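Local atomic coordinates of arylamine n-acetyltransferase (Mycobacterium smegmatis, PDB entry 1W5R), a protein that probably transfers an acetyl group from acetyl-coenzyme A to arylamines. Residues H206-A220 with L224-A236. The protein carries 1 engineered substitution. Sequence-based numbering, arbitrary orientation.
Sequences HFVTGLTVAVVTDDA and LRGRNLAVHRSGA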
loop_
_atom_site.group_PDB
_atom_site.type_symbol
_atom_site.label_atom_id
_atom_site.label_comp_id
_atom_site.label_asym_id
_atom_site.label_seq_id
_atom_site.Cartn_x
_atom_site.Cartn_y
_atom_site.Cartn_z
ATOM N N HIS A 206 -7.121 -19.077 16.190
ATOM C CA HIS A 206 -6.612 -18.058 15.255
ATOM C C HIS A 206 -5.491 -17.232 15.888
ATOM O O HIS A 206 -4.562 -16.776 15.200
ATOM C CB HIS A 206 -7.761 -17.137 14.831
ATOM C CG HIS A 206 -7.428 -16.219 13.691
ATOM N ND1 HIS A 206 -7.330 -14.848 13.827
ATOM C CD2 HIS A 206 -7.176 -16.487 12.388
ATOM C CE1 HIS A 206 -7.041 -14.313 12.652
ATOM N NE2 HIS A 206 -6.940 -15.286 11.765
ATOM N N PHE A 207 -5.577 -17.033 17.205
ATOM C CA PHE A 207 -4.598 -16.196 17.912
ATOM C C PHE A 207 -3.429 -16.970 18.512
ATOM O O PHE A 207 -2.579 -16.383 19.176
ATOM C CB PHE A 207 -5.299 -15.275 18.920
ATOM C CG PHE A 207 -6.255 -14.347 18.265
ATOM C CD1 PHE A 207 -7.630 -14.516 18.415
ATOM C CD2 PHE A 207 -5.783 -13.348 17.409
ATOM C CE1 PHE A 207 -8.532 -13.673 17.750
ATOM C CE2 PHE A 207 -6.680 -12.484 16.745
ATOM C CZ PHE A 207 -8.052 -12.660 16.913
ATOM N N VAL A 208 -3.391 -18.281 18.235
ATOM C CA VAL A 208 -2.249 -19.142 18.574
ATOM C C VAL A 208 -1.477 -19.523 17.298
ATOM O O VAL A 208 -0.258 -19.646 17.331
ATOM C CB VAL A 208 -2.685 -20.398 19.375
ATOM C CG1 VAL A 208 -1.529 -21.403 19.558
ATOM C CG2 VAL A 208 -3.214 -19.998 20.753
ATOM N N THR A 209 -2.184 -19.643 16.175
ATOM C CA THR A 209 -1.564 -20.163 14.944
ATOM C C THR A 209 -0.932 -19.114 14.034
ATOM O O THR A 209 -0.322 -19.450 13.011
ATOM C CB THR A 209 -2.573 -20.976 14.101
ATOM O OG1 THR A 209 -3.672 -20.144 13.737
ATOM C CG2 THR A 209 -3.084 -22.200 14.872
ATOM N N GLY A 210 -1.116 -17.848 14.368
ATOM C CA GLY A 210 -0.523 -16.787 13.578
ATOM C C GLY A 210 -0.454 -15.498 14.360
ATOM O O GLY A 210 -0.754 -15.481 15.561
ATOM N N LEU A 211 -0.084 -14.427 13.653
ATOM C CA LEU A 211 0.181 -13.121 14.236
ATOM C C LEU A 211 -0.824 -12.104 13.713
ATOM O O LEU A 211 -0.943 -11.931 12.495
ATOM C CB LEU A 211 1.585 -12.669 13.815
ATOM C CG LEU A 211 1.953 -11.211 14.100
ATOM C CD1 LEU A 211 2.235 -11.015 15.571
ATOM C CD2 LEU A 211 3.161 -10.774 13.273
ATOM N N THR A 212 -1.529 -11.427 14.623
ATOM C CA THR A 212 -2.430 -10.334 14.246
ATOM C C THR A 212 -2.055 -9.098 15.047
ATOM O O THR A 212 -1.973 -9.152 16.282
ATOM C CB THR A 212 -3.907 -10.652 14.524
ATOM O OG1 THR A 212 -4.317 -11.758 13.719
ATOM C CG2 THR A 212 -4.799 -9.442 14.213
ATOM N N VAL A 213 -1.808 -7.998 14.340
ATOM C CA VAL A 213 -1.508 -6.712 14.964
ATOM C C VAL A 213 -2.359 -5.657 14.272
ATOM O O VAL A 213 -2.496 -5.674 13.048
ATOM C CB VAL A 213 0.011 -6.365 14.859
ATOM C CG1 VAL A 213 0.329 -5.082 15.621
ATOM C CG2 VAL A 213 0.865 -7.499 15.399
ATOM N N ALA A 214 -2.967 -4.749 15.032
ATOM C CA ALA A 214 -3.817 -3.749 14.391
ATOM C C ALA A 214 -3.840 -2.441 15.155
ATOM O O ALA A 214 -3.532 -2.398 16.348
ATOM C CB ALA A 214 -5.247 -4.282 14.207
ATOM N N VAL A 215 -4.198 -1.370 14.460
ATOM C CA VAL A 215 -4.398 -0.076 15.116
ATOM C C VAL A 215 -5.318 0.727 14.206
ATOM O O VAL A 215 -5.401 0.448 13.007
ATOM C CB VAL A 215 -3.058 0.659 15.392
ATOM C CG1 VAL A 215 -2.440 1.227 14.097
ATOM C CG2 VAL A 215 -3.243 1.729 16.468
ATOM N N VAL A 216 -6.024 1.705 14.770
ATOM C CA VAL A 216 -6.953 2.492 13.960
ATOM C C VAL A 216 -6.748 3.970 14.237
ATOM O O VAL A 216 -6.881 4.415 15.380
ATOM C CB VAL A 216 -8.440 2.122 14.222
ATOM C CG1 VAL A 216 -9.372 2.942 13.320
ATOM C CG2 VAL A 216 -8.670 0.634 13.982
ATOM N N THR A 217 -6.440 4.719 13.176
ATOM C CA THR A 217 -6.247 6.161 13.272
ATOM C C THR A 217 -7.493 6.850 12.724
ATOM O O THR A 217 -8.403 6.185 12.201
ATOM C CB THR A 217 -5.034 6.609 12.437
ATOM O OG1 THR A 217 -5.303 6.393 11.048
ATOM C CG2 THR A 217 -3.774 5.827 12.838
ATOM N N ASP A 218 -7.532 8.180 12.818
ATOM C CA ASP A 218 -8.673 8.914 12.261
ATOM C C ASP A 218 -8.882 8.606 10.781
ATOM O O ASP A 218 -10.023 8.601 10.312
ATOM C CB ASP A 218 -8.504 10.433 12.417
ATOM C CG ASP A 218 -8.466 10.880 13.863
ATOM O OD1 ASP A 218 -8.616 10.043 14.787
ATOM O OD2 ASP A 218 -8.300 12.101 14.080
ATOM N N ASP A 219 -7.784 8.356 10.062
ATOM C CA ASP A 219 -7.818 8.209 8.598
ATOM C C ASP A 219 -7.838 6.783 8.088
ATOM O O ASP A 219 -8.210 6.547 6.939
ATOM C CB ASP A 219 -6.614 8.899 7.959
ATOM C CG ASP A 219 -6.631 10.396 8.141
ATOM O OD1 ASP A 219 -7.728 10.991 8.144
ATOM O OD2 ASP A 219 -5.532 10.979 8.261
ATOM N N ALA A 220 -7.424 5.821 8.910
ATOM C CA ALA A 220 -7.240 4.479 8.354
ATOM C C ALA A 220 -7.296 3.373 9.391
ATOM O O ALA A 220 -6.943 3.593 10.542
ATOM C CB ALA A 220 -5.925 4.391 7.581
ATOM N N LEU A 224 -2.477 -6.180 10.367
ATOM C CA LEU A 224 -1.395 -7.074 9.957
ATOM C C LEU A 224 -1.761 -8.500 10.345
ATOM O O LEU A 224 -2.075 -8.756 11.504
ATOM C CB LEU A 224 -0.113 -6.670 10.690
ATOM C CG LEU A 224 1.140 -7.526 10.454
ATOM C CD1 LEU A 224 1.723 -7.218 9.064
ATOM C CD2 LEU A 224 2.204 -7.283 11.520
ATOM N N ARG A 225 -1.756 -9.414 9.375
ATOM C CA ARG A 225 -1.811 -10.838 9.664
ATOM C C ARG A 225 -0.569 -11.445 9.033
ATOM O O ARG A 225 -0.393 -11.373 7.810
ATOM C CB ARG A 225 -3.089 -11.481 9.101
ATOM C CG ARG A 225 -3.235 -12.992 9.344
ATOM C CD ARG A 225 -3.345 -13.310 10.838
ATOM N NE ARG A 225 -3.384 -14.757 11.062
ATOM C CZ ARG A 225 -3.624 -15.332 12.242
ATOM N NH1 ARG A 225 -3.857 -14.588 13.317
ATOM N NH2 ARG A 225 -3.634 -16.661 12.333
ATOM N N GLY A 226 0.310 -12.007 9.852
ATOM C CA GLY A 226 1.558 -12.562 9.307
ATOM C C GLY A 226 2.354 -11.481 8.573
ATOM O O GLY A 226 2.620 -10.411 9.126
ATOM N N ARG A 227 2.743 -11.753 7.317
ATOM C CA ARG A 227 3.503 -10.790 6.501
ATOM C C ARG A 227 2.650 -9.724 5.802
ATOM O O ARG A 227 3.191 -8.801 5.170
ATOM C CB ARG A 227 4.282 -11.537 5.413
ATOM C CG ARG A 227 3.381 -12.103 4.337
ATOM C CD ARG A 227 4.185 -12.603 3.139
ATOM N NE ARG A 227 4.772 -13.924 3.340
ATOM C CZ ARG A 227 6.073 -14.209 3.246
ATOM N NH1 ARG A 227 6.973 -13.260 2.999
ATOM N NH2 ARG A 227 6.465 -15.469 3.419
ATOM N N ASN A 228 1.327 -9.850 5.921
ATOM C CA ASN A 228 0.386 -9.057 5.141
ATOM C C ASN A 228 -0.271 -7.953 5.953
ATOM O O ASN A 228 -1.059 -8.225 6.869
ATOM C CB ASN A 228 -0.687 -9.973 4.561
ATOM C CG ASN A 228 -0.113 -11.014 3.617
ATOM O OD1 ASN A 228 0.529 -10.679 2.619
ATOM N ND2 ASN A 228 -0.340 -12.284 3.933
ATOM N N LEU A 229 0.055 -6.716 5.607
ATOM C CA LEU A 229 -0.530 -5.546 6.232
ATOM C C LEU A 229 -1.619 -4.969 5.344
ATOM O O LEU A 229 -1.346 -4.488 4.234
ATOM C CB LEU A 229 0.547 -4.506 6.527
ATOM C CG LEU A 229 0.106 -3.128 7.009
ATOM C CD1 LEU A 229 -0.690 -3.247 8.315
ATOM C CD2 LEU A 229 1.305 -2.220 7.216
ATOM N N ALA A 230 -2.861 -5.028 5.812
ATOM C CA ALA A 230 -3.973 -4.385 5.105
ATOM C C ALA A 230 -4.242 -2.992 5.673
ATOM O O ALA A 230 -4.239 -2.794 6.900
ATOM C CB ALA A 230 -5.236 -5.236 5.205
ATOM N N VAL A 231 -4.490 -2.037 4.785
ATOM C CA VAL A 231 -4.862 -0.688 5.182
ATOM C C VAL A 231 -6.166 -0.338 4.462
ATOM O O VAL A 231 -6.256 -0.440 3.241
ATOM C CB VAL A 231 -3.762 0.349 4.816
ATOM C CG1 VAL A 231 -4.136 1.718 5.373
ATOM C CG2 VAL A 231 -2.382 -0.092 5.323
ATOM N N HIS A 232 -7.181 0.051 5.219
ATOM C CA HIS A 232 -8.420 0.551 4.644
ATOM C C HIS A 232 -8.517 2.044 4.917
ATOM O O HIS A 232 -8.518 2.480 6.071
ATOM C CB HIS A 232 -9.634 -0.181 5.243
ATOM C CG HIS A 232 -9.854 -1.550 4.678
ATOM N ND1 HIS A 232 -11.002 -2.278 4.912
ATOM C CD2 HIS A 232 -9.069 -2.329 3.898
ATOM C CE1 HIS A 232 -10.918 -3.442 4.294
ATOM N NE2 HIS A 232 -9.753 -3.500 3.675
ATOM N N ARG A 233 -8.559 2.824 3.839
ATOM C CA ARG A 233 -8.666 4.272 3.925
ATOM C C ARG A 233 -9.857 4.672 3.072
ATOM O O ARG A 233 -10.385 3.863 2.314
ATOM C CB ARG A 233 -7.429 4.950 3.339
ATOM C CG ARG A 233 -6.111 4.589 3.949
ATOM C CD ARG A 233 -4.979 5.202 3.130
ATOM N NE ARG A 233 -3.699 5.069 3.818
ATOM C CZ ARG A 233 -3.274 5.894 4.772
ATOM N NH1 ARG A 233 -4.023 6.931 5.154
ATOM N NH2 ARG A 233 -2.098 5.682 5.342
ATOM N N SER A 234 -10.273 5.927 3.183
ATOM C CA SER A 234 -11.363 6.395 2.348
ATOM C C SER A 234 -10.893 6.408 0.879
ATOM O O SER A 234 -9.909 7.057 0.542
ATOM C CB SER A 234 -11.843 7.765 2.815
ATOM O OG SER A 234 -13.077 8.079 2.194
ATOM N N GLY A 235 -11.568 5.629 0.041
ATOM C CA GLY A 235 -11.284 5.625 -1.399
ATOM C C GLY A 235 -10.294 4.577 -1.891
ATOM O O GLY A 235 -10.104 4.438 -3.103
ATOM N N ALA A 236 -9.674 3.828 -0.980
ATOM C CA ALA A 236 -8.622 2.879 -1.367
ATOM C C ALA A 236 -8.344 1.844 -0.301
ATOM O O ALA A 236 -8.500 2.107 0.905
ATOM C CB ALA A 236 -7.322 3.627 -1.686
HETATM O O HOH W 1 -9.167 7.872 4.957
#
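His206 lies with one face of its imidazole flat on the guanidinium of Arg225, planes 5° apart and centres 3.6 Å from each other, while its carbonyl O takes two hydrogen bonds from the same group, at 3.0 Å from both NH1 and NH2 of Arg225. NH2 arrives on a lone pair; NH1 stands above the carbonyl plane. His206 CG is anti to the backbone N (chi1 -169°), which swings the ring back over the cation. Gly210 CA lies over the other face of the guanidinium, toward its rim, 3.4 Å from Arg225 NH2. Leu211 O accepts from Gly226 N (2.9 Å) at the type II' turn 225-228, and the Leu211 CD2 methyl meets CD2 of Leu224 on the side packed against helix 245-255. Thr212 OG1 receives Arg225 NH1 (2.9 Å), nearly in the guanidinium plane. Val213 and Leu224 form a hydrogen-bonded antiparallel pair, the straighter bond running from Leu224 N to Val213 O (2.7 Å). Beyond the hairpin strand 212-216, a water joins Asp219 O to Ser234 N, and Ala220 CB rests against CG of Arg233 (3.6 Å), a residue whose NE forms a salt bridge with Glu238. Stacking, three hydrogen bonds close to the guanidinium plane and a salt bridge from NE to the Thr278 C-terminal carboxylate fix the rotation of the Arg225 guanidinium; its charge would probably disfavour protonation of the stacked imidazole, an effect the carboxylate would partly offset.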